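Long-range contacts in shikimate dehydrogenase (Listeria monocytogenes, PDB 3TNL), which catalyses the reversible, nicotinamide-cofactor-linked reduction of 3-dehydroshikimate to shikimate, a step of chorismate and hence aromatic amino acid biosynthesis: residues I159-G163 with S182-R186; C170-A174 with T197-I201; V228-T234 with L257-V263. One frame throughout, in Å; residues are numbered along the deposited sequence. Where two conformers were deposited one is given.

Overall arrangement
All three contacts belong to the dinucleotide-binding half of the chain and its parallel sheet. Contact 1 pairs strands 156-160 and 180-185, and contact 3 pairs strands 229-232 and 258-261; the two join where strand 156-160 lies beside 229-232, with Cys160 N 2.9 Å from Thr231 O and Cys160 O 2.8 Å from Ala233 N. Their centres are about 11 Å apart, and both touch NAD, contact 1 at the adenosine end and contact 3 as far as the nicotinamide amide. Contact 2 joins two helices, 164-175 and 191-204, packed on one face of the sheet, its centre about 12 Å from that of contact 1; Cys170 SG meets Ile159 CG2 at 3.6 Å.

Contact 1 (I159-G163 with S182-R186); sequences ICGAG and SIFNR. With NAD (nicotinamide-adenine-dinucleotide), chain H.
Strands 156-160 and 180-185 run parallel here, Ile159 paired with Ile183 and Cys160 with Phe184, through three backbone hydrogen bonds: Ile159 N to Ser182 O (2.9 Å), Phe184 N to Ile159 O and Gly161 N to Phe184 O. On one face of the sheet the side chains of Ile159 and Ile183 lie side by side and point the same way, CG2 of Ile159 being 4.1 Å from CG1 of Ile183; Cys170 of helix 164-175 packs on both. The other branch of Ile183, CG2, comes to 3.4 Å from Gly161 O. Cys160 and Phe184 occupy the opposite face, where both side chains touch Ile214. This is the first beta-alpha-beta unit of a Rossmann fold: strand 156-160 ends in the glycine-rich turn, and Gly163 takes the N-cap position of helix 164-175. Gly161 opens the turn with a positive phi of 128°, and Gly163 CA lies against the pyrophosphate, 3.3 Å from NAD O2A. In segment 182-186 Asn185 reads the adenosine ribose. A chi1 of -158° sets its CG opposite the backbone N and directs the amide back to the turn, where OD1 accepts from NAD O3B at 2.7 Å and ND2 donates to NAD O2B at 3.2 Å. Ala162 N also donates to NAD O3B (2.9 Å), so this ribose hydroxyl is gripped from both segments. A further bond, from Asn185 ND2 to Arg186 O, steadies the amide. Beyond it the extended side chain of Arg186 lays its guanidinium flat over the adenine, NAD C5A standing 3.6 Å above the guanidinium centre, while NE forms a salt bridge with Asp188, whose carboxylate also bonds to NAD.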
# COMPACT_ATOMS: atom_id res chain seq x y z
N ILE B 159 38.38 -2.65 -7.55
CA ILE B 159 37.26 -1.97 -6.91
C ILE B 159 37.57 -1.64 -5.46
O ILE B 159 38.19 -2.43 -4.74
CB ILE B 159 35.99 -2.83 -7.06
CG1 ILE B 159 34.75 -2.10 -6.52
CG2 ILE B 159 36.15 -4.21 -6.39
CD1 ILE B 159 33.44 -2.83 -6.81
N CYS B 160 37.13 -0.45 -5.04
CA CYS B 160 37.26 0.02 -3.68
C CYS B 160 35.91 -0.16 -2.99
O CYS B 160 34.89 0.32 -3.45
CB CYS B 160 37.59 1.51 -3.59
SG CYS B 160 39.14 1.93 -4.38
N GLY B 161 35.93 -0.87 -1.87
CA GLY B 161 34.74 -1.05 -1.05
C GLY B 161 34.42 -2.50 -0.72
O GLY B 161 34.86 -3.44 -1.39
N ALA B 162 33.59 -2.64 0.29
CA ALA B 162 33.19 -3.95 0.84
C ALA B 162 31.87 -3.92 1.59
O ALA B 162 31.57 -4.86 2.38
CB ALA B 162 34.28 -4.53 1.71
N GLY B 163 31.08 -2.87 1.34
CA GLY B 163 29.75 -2.76 1.87
C GLY B 163 28.73 -3.41 0.95
O GLY B 163 29.06 -4.28 0.14
N SER B 182 40.17 -7.40 -8.04
CA SER B 182 41.02 -6.97 -6.96
C SER B 182 40.27 -5.93 -6.13
O SER B 182 39.94 -4.85 -6.62
CB SER B 182 42.34 -6.42 -7.44
OG SER B 182 43.08 -7.47 -8.07
N ILE B 183 40.02 -6.30 -4.87
CA ILE B 183 39.28 -5.45 -3.93
C ILE B 183 40.24 -4.75 -2.99
O ILE B 183 41.17 -5.37 -2.46
CB ILE B 183 38.32 -6.30 -3.06
CG1 ILE B 183 37.42 -7.19 -3.94
CG2 ILE B 183 37.52 -5.42 -2.05
CD1 ILE B 183 36.62 -8.25 -3.18
N PHE B 184 39.98 -3.46 -2.76
CA PHE B 184 40.73 -2.65 -1.81
C PHE B 184 39.75 -2.07 -0.80
O PHE B 184 38.72 -1.52 -1.16
CB PHE B 184 41.50 -1.53 -2.47
CG PHE B 184 42.70 -2.00 -3.24
CD1 PHE B 184 43.96 -1.83 -2.74
CD2 PHE B 184 42.54 -2.64 -4.48
CE1 PHE B 184 45.06 -2.28 -3.44
CE2 PHE B 184 43.63 -3.09 -5.18
CZ PHE B 184 44.90 -2.93 -4.65
N ASN B 185 40.05 -2.24 0.48
CA ASN B 185 39.21 -1.69 1.51
C ASN B 185 40.08 -1.31 2.70
O ASN B 185 41.13 -1.93 2.96
CB ASN B 185 38.13 -2.70 1.99
CG ASN B 185 36.95 -2.00 2.65
OD1 ASN B 185 36.10 -1.44 1.93
ND2 ASN B 185 36.90 -1.99 4.00
N ARG B 186 39.66 -0.29 3.44
CA ARG B 186 40.39 0.07 4.67
C ARG B 186 40.17 -1.00 5.73
O ARG B 186 39.27 -1.85 5.61
CB ARG B 186 39.96 1.44 5.21
CG ARG B 186 38.51 1.59 5.67
CD ARG B 186 38.28 2.93 6.30
NE ARG B 186 36.93 3.10 6.80
CZ ARG B 186 36.49 4.26 7.27
NH1 ARG B 186 35.25 4.37 7.74
NH2 ARG B 186 37.29 5.31 7.23
PA NAD H . 28.07 0.52 3.18
O1A NAD H . 27.85 1.35 4.44
O2A NAD H . 27.42 -0.85 3.09
O5B NAD H . 29.67 0.43 2.90
C5B NAD H . 30.56 1.54 3.03
C4B NAD H . 31.88 1.21 2.32
O4B NAD H . 32.68 2.40 2.25
C3B NAD H . 32.75 0.25 3.13
O3B NAD H . 33.55 -0.51 2.19
C2B NAD H . 33.66 1.14 3.94
O2B NAD H . 34.90 0.53 4.27
C1B NAD H . 33.89 2.29 2.98
N9A NAD H . 34.23 3.59 3.56
C8A NAD H . 33.37 4.43 4.17
N7A NAD H . 34.01 5.56 4.52
C5A NAD H . 35.30 5.49 4.11
C6A NAD H . 36.43 6.28 4.16
N6A NAD H . 36.38 7.50 4.71
N1A NAD H . 37.58 5.86 3.60
C2A NAD H . 37.67 4.63 3.03
N3A NAD H . 36.61 3.79 2.95
C4A NAD H . 35.42 4.17 3.47
O3 NAD H . 27.60 1.46 1.97
PN NAD H . 26.93 1.01 0.58
O1N NAD H . 25.44 0.79 0.73
O2N NAD H . 27.79 -0.07 -0.08
O5D NAD H . 27.01 2.35 -0.31
C5D NAD H . 28.29 2.85 -0.67
C4D NAD H . 28.01 3.91 -1.71
O4D NAD H . 27.28 3.32 -2.80
C3D NAD H . 27.13 5.02 -1.16
O3D NAD H . 27.71 6.28 -1.53
C2D NAD H . 25.79 4.81 -1.83
O2D NAD H . 25.02 6.04 -1.96
C1D NAD H . 26.20 4.20 -3.16
N1N NAD H . 25.19 3.38 -3.84
C2N NAD H . 24.81 3.71 -5.09
C3N NAD H . 23.87 2.94 -5.78
C7N NAD H . 23.44 3.27 -7.16
O7N NAD H . 22.36 2.79 -7.51
N7N NAD H . 24.22 4.03 -7.96
C4N NAD H . 23.32 1.82 -5.14
C5N NAD H . 23.73 1.50 -3.85
C6N NAD H . 24.67 2.31 -3.21

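Contact 2 (C170-A174 with T197-I201); sequences CIQAA and TVEKI
Ile201 is wrapped by three residues of segment 170-174, ranged along its two branches. Its CG2 touches Ala174 CB at 3.8 Å. Its CG1 receives the tip of Ile171, CD1, also at 3.8 Å, and its own CD1 reaches across to Cys170 CB. In Ile201 the chain is extended beyond CB (chi2 174°), which carries CD1 to within 4.0 Å of that Cys170 CB. The Ile171 and Ile201 side chains cross obliquely, although the place of Ile171 CD1 rests on one of two deposited conformers. One turn earlier, Thr197 offers its methyl: CG2 sits 4.0 Å from Cys170 CB, and the hydroxyl is turned to its own helix, where OG1 bonds to Asn193 O. In the same conformer Ile171 CD1 also approaches CB of Lys200 at 4.2 Å; the lysine chain then extends to bond through NZ to Leu117 O. No hydrogen bond links the segments, and apolar packing alone joins them. The helices run nearly parallel, their local axes 10.2 Å apart and at a crossing angle of -15°. The CA atoms come nearest at small Ala174, whose CA is 6.5 Å from Ile201 CA. Outward, Cys207 touches both Ala174 and Ile201, and Leu117 and Val118 pack on Ile171. Helices 164-175 and 191-204 are the connections that follow strands 156-160 and 180-185 of the Rossmann sheet, and they lie next to each other on one face of it, Cys170 resting on Ile181 and Val198 on Ile183.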
# COMPACT_ATOMS: atom_id res chain seq x y z
N CYS B 170 30.76 -7.04 -6.84
CA CYS B 170 31.84 -8.04 -6.98
C CYS B 170 31.30 -9.43 -7.31
O CYS B 170 31.80 -10.08 -8.23
CB CYS B 170 32.69 -8.13 -5.74
SG CYS B 170 33.78 -6.73 -5.42
N ILE B 171 30.29 -9.86 -6.55
CA ILE B 171 29.68 -11.18 -6.75
C ILE B 171 29.08 -11.26 -8.13
O ILE B 171 29.37 -12.18 -8.89
CB ILE B 171 28.58 -11.45 -5.70
CG1 ILE B 171 29.22 -11.62 -4.32
CG2 ILE B 171 27.78 -12.72 -6.03
CD1 ILE B 171 30.14 -12.80 -4.23
N GLN B 172 28.28 -10.27 -8.47
CA GLN B 172 27.60 -10.29 -9.80
C GLN B 172 28.62 -10.26 -10.96
O GLN B 172 28.48 -10.98 -11.96
CB GLN B 172 26.58 -9.16 -10.01
CG GLN B 172 25.65 -9.48 -11.14
CD GLN B 172 24.76 -10.68 -10.81
OE1 GLN B 172 24.01 -10.65 -9.83
NE2 GLN B 172 24.84 -11.74 -11.62
N ALA B 173 29.66 -9.45 -10.81
CA ALA B 173 30.69 -9.36 -11.84
C ALA B 173 31.33 -10.73 -12.03
O ALA B 173 31.50 -11.18 -13.15
CB ALA B 173 31.75 -8.32 -11.45
N ALA B 174 31.64 -11.42 -10.92
CA ALA B 174 32.23 -12.77 -10.98
C ALA B 174 31.28 -13.78 -11.64
O ALA B 174 31.71 -14.58 -12.49
CB ALA B 174 32.60 -13.25 -9.62
N THR B 197 33.76 -12.27 0.77
CA THR B 197 33.48 -12.13 -0.64
C THR B 197 34.56 -12.81 -1.50
O THR B 197 34.24 -13.49 -2.48
CB THR B 197 33.35 -10.67 -0.98
OG1 THR B 197 32.23 -10.14 -0.25
CG2 THR B 197 33.18 -10.43 -2.49
N VAL B 198 35.82 -12.61 -1.14
CA VAL B 198 36.92 -13.27 -1.84
C VAL B 198 36.75 -14.79 -1.82
O VAL B 198 36.93 -15.44 -2.84
CB VAL B 198 38.27 -12.86 -1.24
CG1 VAL B 198 39.41 -13.77 -1.75
CG2 VAL B 198 38.55 -11.38 -1.57
N GLU B 199 36.45 -15.35 -0.63
CA GLU B 199 36.28 -16.79 -0.46
C GLU B 199 35.14 -17.30 -1.34
O GLU B 199 35.28 -18.31 -2.03
CB GLU B 199 36.06 -17.08 1.03
CG GLU B 199 36.05 -18.50 1.51
CD GLU B 199 35.85 -18.58 3.03
OE1 GLU B 199 35.93 -19.69 3.59
OE2 GLU B 199 35.61 -17.51 3.67
N LYS B 200 34.02 -16.58 -1.33
CA LYS B 200 32.86 -16.94 -2.18
C LYS B 200 33.19 -16.93 -3.66
O LYS B 200 32.86 -17.86 -4.41
CB LYS B 200 31.71 -15.97 -1.95
CG LYS B 200 31.02 -16.04 -0.61
CD LYS B 200 30.02 -14.92 -0.49
CE LYS B 200 29.27 -14.89 0.83
NZ LYS B 200 28.46 -13.64 0.93
N ILE B 201 33.81 -15.86 -4.14
CA ILE B 201 34.14 -15.78 -5.53
C ILE B 201 35.11 -16.90 -5.96
O ILE B 201 34.90 -17.54 -7.00
CB ILE B 201 34.73 -14.39 -5.86
CG1 ILE B 201 33.63 -13.34 -5.66
CG2 ILE B 201 35.32 -14.38 -7.28
CD1 ILE B 201 34.07 -11.85 -5.81

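Contact 3 (V228-T234 with L257-V263); sequences VIFTNAT and LIVSDVV. With NAD (nicotinamide-adenine-dinucleotide), chain H.
This is a parallel strand pairing inside the Rossmann sheet, joining strands 229-232 and 258-261 and running on into the loops at their C-terminal, cofactor-facing ends. Five backbone hydrogen bonds alternate along it, from Ile258 N to Val228 O at one end to Val262 N to Asn232 O (3.0 Å) at the other. On one face Ile229 reaches Ile258 with CG1 3.9 Å from CG2, and its CD1 continues to Ser260 CB. Thr231 and Ser260 are bridge partners on this face, Thr231 OG1 being 3.7 Å from Ser260 CB; their hydroxyls each bond to Tyr141 OH. The other face carries Phe230 and Val259, then the polar pair Asn232 and Asp261. A chi1 of 174° brings the Asn232 amide alongside the Asp261 carboxylate. ND2 donates to Asp261 OD2 at 2.8 Å with an almost straight N-H...O angle of 176°, the acceptor lying in the amide plane although the two groups are turned 73° apart. Val263 N reaches the same OD2 from the opposite face of the carboxylate (3.1 Å), closing an Asx turn, while OD1 bonds to Thr269 OG1. Asn232 OD1 is met in the carbonyl plane, on a lone pair, by Thr234 OG1 (2.7 Å). ND2 has a second bond, to Thr234 O, tilted from the amide plane. This buried network ties together both loops that leave the strands. Val262 CG2 packs on the nicotinamide ribose, and Val262 O accepts from the carboxamide NAD N7N at 3.0 Å. In Rossmann folds the C-terminal ends of the parallel strands and the loops after them hold the dinucleotide, here presenting a backbone carbonyl to the nicotinamide.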
# COMPACT_ATOMS: atom_id res chain seq x y z
N VAL B 228 40.73 -3.33 -16.69
CA VAL B 228 39.94 -2.63 -17.71
C VAL B 228 39.12 -1.47 -17.04
O VAL B 228 38.84 -0.44 -17.68
CB VAL B 228 38.98 -3.63 -18.45
CG1 VAL B 228 37.90 -4.18 -17.56
CG2 VAL B 228 38.39 -2.92 -19.65
N ILE B 229 38.85 -1.65 -15.75
CA ILE B 229 38.02 -0.70 -15.02
C ILE B 229 38.47 -0.63 -13.57
O ILE B 229 38.88 -1.63 -12.95
CB ILE B 229 36.54 -1.16 -15.09
CG1 ILE B 229 35.59 -0.08 -14.54
CG2 ILE B 229 36.32 -2.53 -14.46
CD1 ILE B 229 34.12 -0.37 -14.85
N PHE B 230 38.41 0.60 -13.03
CA PHE B 230 38.67 0.93 -11.64
C PHE B 230 37.38 1.56 -11.14
O PHE B 230 36.92 2.55 -11.68
CB PHE B 230 39.85 1.91 -11.50
CG PHE B 230 40.09 2.39 -10.10
CD1 PHE B 230 40.33 1.49 -9.09
CD2 PHE B 230 40.11 3.74 -9.79
CE1 PHE B 230 40.58 1.91 -7.81
CE2 PHE B 230 40.35 4.16 -8.47
CZ PHE B 230 40.56 3.22 -7.49
N THR B 231 36.82 1.00 -10.09
CA THR B 231 35.53 1.42 -9.56
C THR B 231 35.55 1.80 -8.11
O THR B 231 36.13 1.11 -7.29
CB THR B 231 34.54 0.20 -9.67
OG1 THR B 231 34.42 -0.18 -11.05
CG2 THR B 231 33.14 0.52 -9.09
N ASN B 232 34.94 2.93 -7.78
CA ASN B 232 34.72 3.30 -6.41
C ASN B 232 33.32 2.82 -6.00
O ASN B 232 32.32 3.21 -6.58
CB ASN B 232 34.73 4.81 -6.18
CG ASN B 232 34.35 5.14 -4.74
OD1 ASN B 232 35.04 4.70 -3.80
ND2 ASN B 232 33.21 5.81 -4.54
N ALA B 233 33.28 2.00 -4.97
CA ALA B 233 32.02 1.53 -4.38
C ALA B 233 32.03 1.79 -2.87
O ALA B 233 31.66 0.95 -2.06
CB ALA B 233 31.72 0.06 -4.72
N THR B 234 32.54 2.96 -2.49
CA THR B 234 32.52 3.44 -1.11
C THR B 234 31.74 4.74 -1.08
O THR B 234 31.41 5.30 -2.14
CB THR B 234 33.92 3.76 -0.54
OG1 THR B 234 34.43 4.94 -1.17
CG2 THR B 234 34.92 2.58 -0.70
N LEU B 257 41.87 3.34 -19.57
CA LEU B 257 41.14 2.83 -18.42
C LEU B 257 39.74 3.44 -18.30
O LEU B 257 39.55 4.61 -18.64
CB LEU B 257 41.91 3.22 -17.15
CG LEU B 257 41.34 2.86 -15.79
CD1 LEU B 257 41.35 1.37 -15.58
CD2 LEU B 257 42.18 3.53 -14.67
N ILE B 258 38.79 2.65 -17.82
CA ILE B 258 37.44 3.13 -17.48
C ILE B 258 37.45 3.37 -16.00
O ILE B 258 37.83 2.46 -15.24
CB ILE B 258 36.37 2.06 -17.78
CG1 ILE B 258 36.41 1.73 -19.27
CG2 ILE B 258 34.98 2.57 -17.39
CD1 ILE B 258 35.78 0.34 -19.54
N VAL B 259 36.99 4.54 -15.56
CA VAL B 259 36.86 4.81 -14.12
C VAL B 259 35.37 5.00 -13.83
O VAL B 259 34.68 5.81 -14.47
CB VAL B 259 37.70 6.01 -13.66
CG1 VAL B 259 37.50 6.23 -12.15
CG2 VAL B 259 39.18 5.76 -13.99
N SER B 260 34.89 4.22 -12.88
CA SER B 260 33.47 4.16 -12.53
C SER B 260 33.22 4.51 -11.07
O SER B 260 34.04 4.17 -10.23
CB SER B 260 33.03 2.70 -12.82
OG SER B 260 31.88 2.32 -12.10
N ASP B 261 32.14 5.24 -10.78
CA ASP B 261 31.78 5.53 -9.39
C ASP B 261 30.33 5.16 -9.20
O ASP B 261 29.52 5.38 -10.10
CB ASP B 261 32.03 7.02 -9.08
CG ASP B 261 32.37 7.27 -7.60
OD1 ASP B 261 33.33 8.05 -7.34
OD2 ASP B 261 31.74 6.64 -6.73
N VAL B 262 30.02 4.53 -8.07
CA VAL B 262 28.63 4.23 -7.72
C VAL B 262 27.91 5.53 -7.31
O VAL B 262 26.70 5.61 -7.37
CB VAL B 262 28.52 3.19 -6.60
CG1 VAL B 262 29.06 1.82 -7.06
CG2 VAL B 262 29.17 3.69 -5.30
N VAL B 263 28.66 6.54 -6.90
CA VAL B 263 28.08 7.82 -6.52
C VAL B 263 27.55 8.58 -7.77
O VAL B 263 28.19 8.56 -8.83
CB VAL B 263 29.15 8.71 -5.79
CG1 VAL B 263 28.60 10.14 -5.52
CG2 VAL B 263 29.66 8.02 -4.50
PA NAD H . 28.07 0.52 3.18
O1A NAD H . 27.85 1.35 4.44
O2A NAD H . 27.42 -0.85 3.09
O5B NAD H . 29.67 0.43 2.90
C5B NAD H . 30.56 1.54 3.03
C4B NAD H . 31.88 1.21 2.32
O4B NAD H . 32.68 2.40 2.25
C3B NAD H . 32.75 0.25 3.13
O3B NAD H . 33.55 -0.51 2.19
C2B NAD H . 33.66 1.14 3.94
O2B NAD H . 34.90 0.53 4.27
C1B NAD H . 33.89 2.29 2.98
N9A NAD H . 34.23 3.59 3.56
C8A NAD H . 33.37 4.43 4.17
N7A NAD H . 34.01 5.56 4.52
C5A NAD H . 35.30 5.49 4.11
C6A NAD H . 36.43 6.28 4.16
N6A NAD H . 36.38 7.50 4.71
N1A NAD H . 37.58 5.86 3.60
C2A NAD H . 37.67 4.63 3.03
N3A NAD H . 36.61 3.79 2.95
C4A NAD H . 35.42 4.17 3.47
O3 NAD H . 27.60 1.46 1.97
PN NAD H . 26.93 1.01 0.58
O1N NAD H . 25.44 0.79 0.73
O2N NAD H . 27.79 -0.07 -0.08
O5D NAD H . 27.01 2.35 -0.31
C5D NAD H . 28.29 2.85 -0.67
C4D NAD H . 28.01 3.91 -1.71
O4D NAD H . 27.28 3.32 -2.80
C3D NAD H . 27.13 5.02 -1.16
O3D NAD H . 27.71 6.28 -1.53
C2D NAD H . 25.79 4.81 -1.83
O2D NAD H . 25.02 6.04 -1.96
C1D NAD H . 26.20 4.20 -3.16
N1N NAD H . 25.19 3.38 -3.84
C2N NAD H . 24.81 3.71 -5.09
C3N NAD H . 23.87 2.94 -5.78
C7N NAD H . 23.44 3.27 -7.16
O7N NAD H . 22.36 2.79 -7.51
N7N NAD H . 24.22 4.03 -7.96
C4N NAD H . 23.32 1.82 -5.14
C5N NAD H . 23.73 1.50 -3.85
C6N NAD H . 24.67 2.31 -3.21